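Local atomic coordinates of P91 (Metagenome, PDB entry 4ZI5), a protein that hydrolyses phosphotriesters as a promiscuous activity on a dienelactone hydrolase-like alpha/beta-hydrolase scaffold. Residues Q94-D99 with F130-A135; G98-W103 with L140-A145; L158-G163 with F195-V200. One frame throughout, in Å; residues are numbered along the deposited sequence. Where two conformers were deposited one is given.

Contact 1 (Q94-D99 with F130-A135); sequences QGYYGD and FCFGGA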
loop_
_atom_site.group_PDB
_atom_site.type_symbol
_atom_site.label_atom_id
_atom_site.label_comp_id
_atom_site.label_asym_id
_atom_site.label_seq_id
_atom_site.Cartn_x
_atom_site.Cartn_y
_atom_site.Cartn_z
ATOM N N GLN A 94 -10.521 -27.634 -7.723
ATOM C CA GLN A 94 -10.715 -27.668 -9.181
ATOM C C GLN A 94 -12.178 -27.586 -9.523
ATOM O O GLN A 94 -12.535 -27.043 -10.556
ATOM C CB GLN A 94 -10.075 -28.923 -9.795
ATOM C CG GLN A 94 -8.557 -28.957 -9.672
ATOM C CD GLN A 94 -7.895 -27.671 -10.161
ATOM O OE1 GLN A 94 -8.227 -27.163 -11.237
ATOM N NE2 GLN A 94 -6.971 -27.125 -9.367
ATOM N N GLY A 95 -13.022 -28.112 -8.638
ATOM C CA GLY A 95 -14.454 -27.897 -8.696
ATOM C C GLY A 95 -14.826 -26.432 -8.876
ATOM O O GLY A 95 -15.685 -26.089 -9.708
ATOM N N TYR A 96 -14.161 -25.570 -8.105
ATOM C CA TYR A 96 -14.443 -24.138 -8.146
ATOM C C TYR A 96 -13.893 -23.518 -9.421
ATOM O O TYR A 96 -14.599 -22.758 -10.076
ATOM C CB TYR A 96 -13.871 -23.412 -6.927
ATOM C CG TYR A 96 -14.413 -23.857 -5.584
ATOM C CD1 TYR A 96 -15.729 -23.591 -5.193
ATOM C CD2 TYR A 96 -13.580 -24.514 -4.666
ATOM C CE1 TYR A 96 -16.207 -23.995 -3.937
ATOM C CE2 TYR A 96 -14.040 -24.912 -3.428
ATOM C CZ TYR A 96 -15.348 -24.650 -3.055
ATOM O OH TYR A 96 -15.756 -25.075 -1.788
ATOM N N TYR A 97 -12.638 -23.805 -9.770
ATOM C CA TYR A 97 -12.033 -23.189 -10.957
ATOM C C TYR A 97 -12.746 -23.623 -12.244
ATOM O O TYR A 97 -12.874 -22.839 -13.173
ATOM C CB TYR A 97 -10.545 -23.522 -11.074
ATOM C CG TYR A 97 -9.631 -22.957 -9.996
ATOM C CD1 TYR A 97 -10.057 -21.971 -9.099
ATOM C CD2 TYR A 97 -8.302 -23.394 -9.905
ATOM C CE1 TYR A 97 -9.205 -21.450 -8.136
ATOM C CE2 TYR A 97 -7.436 -22.877 -8.943
ATOM C CZ TYR A 97 -7.900 -21.901 -8.061
ATOM O OH TYR A 97 -7.062 -21.381 -7.107
ATOM N N GLY A 98 -13.223 -24.871 -12.276
ATOM C CA GLY A 98 -13.939 -25.399 -13.452
ATOM C C GLY A 98 -15.414 -25.004 -13.552
ATOM O O GLY A 98 -16.064 -25.341 -14.555
ATOM N N ASP A 99 -15.954 -24.322 -12.522
ATOM C CA ASP A 99 -17.334 -23.848 -12.543
ATOM C C ASP A 99 -17.435 -22.601 -11.684
ATOM O O ASP A 99 -17.812 -22.661 -10.520
ATOM C CB ASP A 99 -18.279 -24.950 -12.051
ATOM C CG ASP A 99 -19.752 -24.588 -12.188
ATOM O OD1 ASP A 99 -20.136 -23.423 -12.478
ATOM O OD2 ASP A 99 -20.542 -25.523 -11.989
ATOM N N PHE A 130 -8.053 -14.897 1.938
ATOM C CA PHE A 130 -6.657 -15.358 1.989
ATOM C C PHE A 130 -6.468 -16.478 0.989
ATOM O O PHE A 130 -7.190 -17.456 1.044
ATOM C CB PHE A 130 -6.326 -15.833 3.395
ATOM C CG PHE A 130 -6.552 -14.770 4.420
ATOM C CD1 PHE A 130 -7.788 -14.601 4.979
ATOM C CD2 PHE A 130 -5.521 -13.898 4.779
ATOM C CE1 PHE A 130 -8.014 -13.592 5.893
ATOM C CE2 PHE A 130 -5.725 -12.914 5.720
ATOM C CZ PHE A 130 -6.985 -12.745 6.267
ATOM N N CYS A 131 -5.535 -16.296 0.049
ATOM C CA CYS A 131 -5.239 -17.293 -1.011
ATOM C C CYS A 131 -6.444 -17.549 -1.883
ATOM O O CYS A 131 -6.960 -16.616 -2.481
ATOM C CB CYS A 131 -4.733 -18.613 -0.426
ATOM S SG CYS A 131 -3.420 -18.246 0.640
ATOM N N PHE A 132 -6.921 -18.793 -1.927
ATOM C CA PHE A 132 -8.207 -19.105 -2.590
ATOM C C PHE A 132 -9.350 -18.179 -2.146
ATOM O O PHE A 132 -10.192 -17.797 -2.961
ATOM C CB PHE A 132 -8.551 -20.583 -2.359
ATOM C CG PHE A 132 -9.947 -20.942 -2.717
ATOM C CD1 PHE A 132 -10.333 -21.017 -4.046
ATOM C CD2 PHE A 132 -10.892 -21.184 -1.728
ATOM C CE1 PHE A 132 -11.648 -21.347 -4.386
ATOM C CE2 PHE A 132 -12.203 -21.532 -2.064
ATOM C CZ PHE A 132 -12.577 -21.612 -3.389
ATOM N N GLY A 133 -9.358 -17.804 -0.867
ATOM C CA GLY A 133 -10.344 -16.848 -0.355
ATOM C C GLY A 133 -10.208 -15.456 -0.934
ATOM O O GLY A 133 -11.208 -14.757 -1.127
ATOM N N GLY A 134 -8.977 -15.048 -1.239
ATOM C CA GLY A 134 -8.758 -13.820 -1.969
ATOM C C GLY A 134 -9.324 -13.873 -3.368
ATOM O O GLY A 134 -10.031 -12.952 -3.809
ATOM N N ALA A 135 -9.028 -14.954 -4.085
ATOM C CA ALA A 135 -9.621 -15.170 -5.408
ATOM C C ALA A 135 -11.153 -15.166 -5.342
ATOM O O ALA A 135 -11.804 -14.590 -6.215
ATOM C CB ALA A 135 -9.103 -16.464 -6.024
#

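Contact 2 (G98-W103 with L140-A145); sequences GDRAHW and LARTGA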
loop_
_atom_site.group_PDB
_atom_site.type_symbol
_atom_site.label_atom_id
_atom_site.label_comp_id
_atom_site.label_asym_id
_atom_site.label_seq_id
_atom_site.Cartn_x
_atom_site.Cartn_y
_atom_site.Cartn_z
ATOM N N GLY A 98 -13.223 -24.871 -12.276
ATOM C CA GLY A 98 -13.939 -25.399 -13.452
ATOM C C GLY A 98 -15.414 -25.004 -13.552
ATOM O O GLY A 98 -16.064 -25.341 -14.555
ATOM N N ASP A 99 -15.954 -24.322 -12.522
ATOM C CA ASP A 99 -17.334 -23.848 -12.543
ATOM C C ASP A 99 -17.435 -22.601 -11.684
ATOM O O ASP A 99 -17.812 -22.661 -10.520
ATOM C CB ASP A 99 -18.279 -24.950 -12.051
ATOM C CG ASP A 99 -19.752 -24.588 -12.188
ATOM O OD1 ASP A 99 -20.136 -23.423 -12.478
ATOM O OD2 ASP A 99 -20.542 -25.523 -11.989
ATOM N N ARG A 100 -17.074 -21.476 -12.291
ATOM C CA ARG A 100 -16.987 -20.202 -11.576
ATOM C C ARG A 100 -18.354 -19.680 -11.147
ATOM O O ARG A 100 -18.478 -19.024 -10.089
ATOM C CB ARG A 100 -16.189 -19.192 -12.402
ATOM C CG ARG A 100 -14.717 -19.583 -12.478
ATOM C CD ARG A 100 -13.933 -18.835 -13.536
ATOM N NE ARG A 100 -13.668 -17.477 -13.104
ATOM C CZ ARG A 100 -12.919 -16.594 -13.755
ATOM N NH1 ARG A 100 -12.771 -15.377 -13.230
ATOM N NH2 ARG A 100 -12.322 -16.898 -14.913
ATOM N N ALA A 101 -19.403 -20.023 -11.900
ATOM C CA ALA A 101 -20.754 -19.698 -11.471
ATOM C C ALA A 101 -21.106 -20.368 -10.129
ATOM O O ALA A 101 -21.709 -19.743 -9.245
ATOM C CB ALA A 101 -21.782 -20.049 -12.571
ATOM N N HIS A 102 -20.750 -21.629 -9.985
ATOM C CA HIS A 102 -20.951 -22.373 -8.734
ATOM C C HIS A 102 -20.125 -21.770 -7.590
ATOM O O HIS A 102 -20.606 -21.591 -6.467
ATOM C CB HIS A 102 -20.584 -23.847 -8.958
ATOM C CG HIS A 102 -20.140 -24.569 -7.736
ATOM N ND1 HIS A 102 -21.026 -25.068 -6.808
ATOM C CD2 HIS A 102 -18.902 -24.892 -7.297
ATOM C CE1 HIS A 102 -20.347 -25.661 -5.843
ATOM N NE2 HIS A 102 -19.057 -25.566 -6.112
ATOM N N TRP A 103 -18.880 -21.461 -7.896
ATOM C CA TRP A 103 -17.973 -20.796 -6.950
ATOM C C TRP A 103 -18.570 -19.486 -6.431
ATOM O O TRP A 103 -18.624 -19.239 -5.224
ATOM C CB TRP A 103 -16.657 -20.583 -7.667
ATOM C CG TRP A 103 -15.511 -19.977 -6.876
ATOM C CD1 TRP A 103 -15.459 -19.675 -5.548
ATOM C CD2 TRP A 103 -14.241 -19.657 -7.416
ATOM N NE1 TRP A 103 -14.216 -19.143 -5.231
ATOM C CE2 TRP A 103 -13.455 -19.118 -6.367
ATOM C CE3 TRP A 103 -13.694 -19.726 -8.710
ATOM C CZ2 TRP A 103 -12.138 -18.698 -6.562
ATOM C CZ3 TRP A 103 -12.387 -19.301 -8.901
ATOM C CH2 TRP A 103 -11.627 -18.790 -7.838
ATOM N N LEU A 140 -16.650 -12.896 -6.308
ATOM C CA LEU A 140 -17.884 -12.349 -5.746
ATOM C C LEU A 140 -18.113 -10.899 -6.155
ATOM O O LEU A 140 -19.241 -10.534 -6.550
ATOM C CB LEU A 140 -17.898 -12.486 -4.228
ATOM C CG LEU A 140 -19.134 -11.979 -3.473
ATOM C CD1 LEU A 140 -20.429 -12.673 -3.877
ATOM C CD2 LEU A 140 -18.871 -12.154 -1.992
ATOM N N ALA A 141 -17.064 -10.079 -6.093
ATOM C CA ALA A 141 -17.187 -8.691 -6.555
ATOM C C ALA A 141 -17.578 -8.610 -8.027
ATOM O O ALA A 141 -18.367 -7.744 -8.400
ATOM C CB ALA A 141 -15.897 -7.912 -6.301
ATOM N N ARG A 142 -17.053 -9.518 -8.854
ATOM C CA ARG A 142 -17.393 -9.545 -10.284
ATOM C C ARG A 142 -18.860 -9.892 -10.613
ATOM O O ARG A 142 -19.295 -9.626 -11.726
ATOM C CB ARG A 142 -16.476 -10.510 -11.046
ATOM C CG ARG A 142 -15.062 -9.954 -11.210
ATOM C CD ARG A 142 -14.104 -11.081 -11.563
ATOM N NE ARG A 142 -12.822 -10.564 -12.044
ATOM C CZ ARG A 142 -11.694 -11.270 -12.133
ATOM N NH1 ARG A 142 -11.643 -12.549 -11.726
ATOM N NH2 ARG A 142 -10.599 -10.669 -12.606
ATOM N N THR A 143 -19.611 -10.443 -9.647
ATOM C CA THR A 143 -21.061 -10.629 -9.802
ATOM C C THR A 143 -21.839 -9.329 -9.675
ATOM O O THR A 143 -23.039 -9.322 -9.946
ATOM C CB THR A 143 -21.648 -11.638 -8.787
ATOM O OG1 THR A 143 -21.566 -11.101 -7.463
ATOM C CG2 THR A 143 -20.953 -12.965 -8.843
ATOM N N GLY A 144 -21.197 -8.247 -9.239
ATOM C CA GLY A 144 -21.856 -6.983 -8.956
ATOM C C GLY A 144 -22.422 -6.924 -7.565
ATOM O O GLY A 144 -23.243 -6.070 -7.286
ATOM N N ALA A 145 -21.996 -7.811 -6.672
ATOM C CA ALA A 145 -22.506 -7.764 -5.308
ATOM C C ALA A 145 -22.275 -6.394 -4.661
ATOM O O ALA A 145 -21.266 -5.732 -4.950
ATOM C CB ALA A 145 -21.855 -8.851 -4.477
#

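Contact 3 (L158-G163 with F195-V200); sequences LPEMAG and FRRDKV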
loop_
_atom_site.group_PDB
_atom_site.type_symbol
_atom_site.label_atom_id
_atom_site.label_comp_id
_atom_site.label_asym_id
_atom_site.label_seq_id
_atom_site.Cartn_x
_atom_site.Cartn_y
_atom_site.Cartn_z
ATOM N N LEU A 158 -7.784 -14.825 -10.614
ATOM C CA LEU A 158 -8.027 -15.242 -11.998
ATOM C C LEU A 158 -8.364 -14.039 -12.869
ATOM O O LEU A 158 -9.004 -13.105 -12.397
ATOM C CB LEU A 158 -9.220 -16.232 -12.051
ATOM C CG LEU A 158 -8.954 -17.700 -11.713
ATOM C CD1 LEU A 158 -8.624 -17.929 -10.251
ATOM C CD2 LEU A 158 -10.154 -18.572 -12.093
ATOM N N PRO A 159 -7.997 -14.079 -14.161
ATOM C CA PRO A 159 -8.581 -13.107 -15.079
ATOM C C PRO A 159 -10.101 -13.249 -15.115
ATOM O O PRO A 159 -10.646 -14.345 -14.833
ATOM C CB PRO A 159 -8.008 -13.494 -16.459
ATOM C CG PRO A 159 -6.996 -14.561 -16.221
ATOM C CD PRO A 159 -7.223 -15.127 -14.862
ATOM N N GLU A 160 -10.769 -12.167 -15.472
ATOM C CA GLU A 160 -12.242 -12.137 -15.442
ATOM C C GLU A 160 -12.843 -13.107 -16.479
ATOM O O GLU A 160 -12.174 -13.499 -17.416
ATOM C CB GLU A 160 -12.743 -10.723 -15.709
ATOM C CG GLU A 160 -12.657 -10.314 -17.188
ATOM C CD GLU A 160 -12.852 -8.834 -17.455
ATOM O OE1 GLU A 160 -12.599 -8.429 -18.619
ATOM O OE2 GLU A 160 -13.272 -8.073 -16.543
ATOM N N MET A 161 -14.110 -13.456 -16.283
ATOM C CA MET A 161 -14.922 -14.141 -17.292
ATOM C C MET A 161 -15.522 -13.154 -18.280
ATOM O O MET A 161 -15.879 -12.028 -17.906
ATOM C CB MET A 161 -16.106 -14.867 -16.635
ATOM C CG MET A 161 -15.730 -15.867 -15.568
ATOM S SD MET A 161 -17.190 -16.722 -14.947
ATOM C CE MET A 161 -17.340 -17.921 -16.275
ATOM N N ALA A 162 -15.707 -13.585 -19.532
ATOM C CA ALA A 162 -16.506 -12.798 -20.485
ATOM C C ALA A 162 -17.853 -12.454 -19.839
ATOM O O ALA A 162 -18.521 -13.331 -19.286
ATOM C CB ALA A 162 -16.728 -13.570 -21.794
ATOM N N GLY A 163 -18.242 -11.182 -19.901
ATOM C CA GLY A 163 -19.462 -10.687 -19.260
ATOM C C GLY A 163 -19.254 -10.019 -17.907
ATOM O O GLY A 163 -20.177 -9.394 -17.381
ATOM N N PHE A 195 -9.165 -3.442 -13.913
ATOM C CA PHE A 195 -9.498 -2.362 -12.981
ATOM C C PHE A 195 -9.364 -0.977 -13.619
ATOM O O PHE A 195 -10.220 -0.100 -13.412
ATOM C CB PHE A 195 -8.614 -2.386 -11.733
ATOM C CG PHE A 195 -8.694 -3.629 -10.907
ATOM C CD1 PHE A 195 -9.799 -4.488 -10.934
ATOM C CD2 PHE A 195 -7.662 -3.915 -10.037
ATOM C CE1 PHE A 195 -9.828 -5.617 -10.132
ATOM C CE2 PHE A 195 -7.702 -5.031 -9.227
ATOM C CZ PHE A 195 -8.788 -5.873 -9.269
ATOM N N ARG A 196 -8.287 -0.785 -14.383
ATOM C CA ARG A 196 -8.065 0.462 -15.137
ATOM C C ARG A 196 -9.192 0.742 -16.131
ATOM O O ARG A 196 -9.767 1.839 -16.145
ATOM C CB ARG A 196 -6.752 0.384 -15.912
ATOM C CG ARG A 196 -5.490 0.494 -15.078
ATOM C CD ARG A 196 -4.251 0.652 -15.964
ATOM N NE ARG A 196 -3.037 0.770 -15.182
ATOM C CZ ARG A 196 -2.198 -0.226 -14.956
ATOM N NH1 ARG A 196 -2.446 -1.432 -15.457
ATOM N NH2 ARG A 196 -1.110 -0.034 -14.216
ATOM N N ARG A 197 -9.504 -0.264 -16.944
ATOM C CA ARG A 197 -10.570 -0.172 -17.968
ATOM C C ARG A 197 -11.888 0.296 -17.367
ATOM O O ARG A 197 -12.539 1.173 -17.904
ATOM C CB ARG A 197 -10.741 -1.537 -18.665
ATOM C CG ARG A 197 -11.812 -1.598 -19.769
ATOM C CD ARG A 197 -12.205 -3.024 -20.112
ATOM N NE ARG A 197 -12.789 -3.666 -18.934
ATOM C CZ ARG A 197 -12.706 -4.957 -18.616
ATOM N NH1 ARG A 197 -12.080 -5.833 -19.394
ATOM N NH2 ARG A 197 -13.254 -5.381 -17.491
ATOM N N ASP A 198 -12.242 -0.262 -16.213
ATOM C CA ASP A 198 -13.529 -0.026 -15.568
ATOM C C ASP A 198 -13.516 1.100 -14.567
ATOM O O ASP A 198 -14.560 1.425 -14.037
ATOM C CB ASP A 198 -14.028 -1.324 -14.894
ATOM C CG ASP A 198 -14.328 -2.412 -15.909
ATOM O OD1 ASP A 198 -14.390 -2.089 -17.128
ATOM O OD2 ASP A 198 -14.490 -3.594 -15.527
ATOM N N LYS A 199 -12.344 1.683 -14.317
ATOM C CA LYS A 199 -12.143 2.746 -13.355
ATOM C C LYS A 199 -12.614 2.379 -11.953
ATOM O O LYS A 199 -13.209 3.173 -11.242
ATOM C CB LYS A 199 -12.777 4.049 -13.841
ATOM C CG LYS A 199 -12.208 4.541 -15.180
ATOM C CD LYS A 199 -12.949 5.785 -15.647
ATOM C CE LYS A 199 -12.325 6.382 -16.907
ATOM N NZ LYS A 199 -12.423 5.471 -18.091
ATOM N N VAL A 200 -12.340 1.143 -11.580
ATOM C CA VAL A 200 -12.581 0.653 -10.223
ATOM C C VAL A 200 -11.730 1.505 -9.278
ATOM O O VAL A 200 -10.655 1.961 -9.665
ATOM C CB VAL A 200 -12.187 -0.849 -10.142
ATOM C CG1 VAL A 200 -12.167 -1.399 -8.699
ATOM C CG2 VAL A 200 -13.110 -1.690 -11.032
#

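Contact 1 (Q94-D99 with F130-A135)
Y96 and Y97, of helix 90-97, meet F132 just after the strand-to-helix turn of the alpha/beta-hydrolase fold. That turn fits the nucleophile elbow: C131, with positive phi, precedes helix 132-142 and is probably the nucleophile, as in dienelactone hydrolases. All cross-segment contacts are apolar. With CG anti to its own N (chi1 167°), F132 reaches out from its helix, and its CZ lies over one face of the Y96 ring, toward the rim, only 3.3 Å from Y96 CD2. The two rings are oblique, centroids 4.8 Å apart and planes at 38°. The Y97 contact is looser: Y97 CE1 sits at the edge of the F132 ring, 4.3 Å from F132 CD1. W103 of helix 100-115 packs against all three rings and so completes a largely buried aromatic cluster. In polar terms, Y96 runs past F132 and its OH bonds to H78 ND1. An alanine at Y96 is likely to strip F132 CZ of the ring it leans on and leave H78 ND1 without its hydroxyl partner. On the elbow itself, G133 N bonds to F130 O at 2.9 Å, closing the turn.

Contact 2 (G98-W103 with L140-A145)
R100 and R142 both start with CG lying beside their own backbone N, but they then part ways: R100 bends at chi3 (75°), whereas R142 stays extended from CG to NE. The bend swings the R100 guanidinium round to meet the end of the straight R142 chain. The two NH1 atoms come to 3.4 Å; R142 NH1 lies at the edge of the R100 group, near its plane, and the guanidinium planes are turned 55° apart. Both nitrogens are donors and do not bond to each other. What gathers them is a shared acceptor: E139 OE2 forms a salt bridge with NH1 of each arginine, and the carboxylate probably offsets much of their charge. The same two nitrogens also reach into the loop beyond strand 149-153, R142 NH1 to L158 O and R100 NH1 to P159 O, while R142 NH2 makes its own salt bridge with E194.

In the alpha/beta-hydrolase fold this is where the start of helix 100-115 meets the end of helix 132-142, the helix that follows the presumed nucleophile. Nearer the elbow, W103 carries the join on, its NE1 bonding to T136 OG1. Each helix end is finished by a local motif. D99 is the N-cap of helix 100-115: its OD1 takes H102 N at 3.1 Å, the donor standing 66° out of the carboxylate plane. After helix 132-142, G144 has the positive phi of a Schellman motif, a conformation in which a side chain would jam against the preceding carbonyl. L140 O is gripped there twice, by T143 N at 3.1 Å and, in the carbonyl plane, by T143 OG1 at 2.6 Å.

Contact 3 (L158-G163 with F195-V200)
E160 and R197 approach from opposite directions and meet end-on, carboxylate and guanidinium turned only 13° from coplanar. Each oxygen takes one nitrogen: R197 NH1 reaches E160 OE1 at 2.8 Å, and NH2 reaches E160 OE2 at 2.9 Å in a nearly straight bond (171°) that uses the syn lone pair. E160 gets there with CG wedged between its backbone N and carbonyl carbon (chi1 76°) and the rest of the chain stretched out. R197 instead bends at chi3, and that bend also brings the NE side of its guanidinium over D198. There the grip is side-on: R197 NE meets D198 OD1 at 2.9 Å and R197 NH2 meets D198 OD2 at 2.9 Å, with the nitrogens above the carboxylate plane although the oxygens lie in the guanidinium plane. NH2 therefore serves both acids, and four bonds fix the rotation of the guanidinium in this surface salt-bridge network. E160 OE2 and D198 OD2 stand 4.8 Å apart, a like-charge pair that the arginine between them probably screens.

D198 OD2 also accepts from G166 N, and E160 N bonds to E194 OE2. The bridge thus fastens the loop between strands 149-153 and 171-177 to the C-terminal end of helix 185-198, which leads into strand 202-207; next door, R196 of that helix forms a salt bridge with D179 of the second subunit.

In the fold
Going from the N terminus, contacts 1 and 2 start almost together, sharing G98 and D99 where helix 90-97 gives way to helix 100-115. Contact 1 closes at the start of helix 132-142 and contact 2 at its end, so their loops cross rather than nest. W103 touches Y96, Y97, F132 and A135, which joins the two contacts physically. Contact 3 follows in series: its loop opens after strand 149-153 and closes on helix 185-198, with strand 171-177 in between. Y97 packs on L158, at the start of 158-163, and the arginines of contact 2 hold the backbone of L158 and P159, so the three contacts run on from helix 90-97 to helix 185-198.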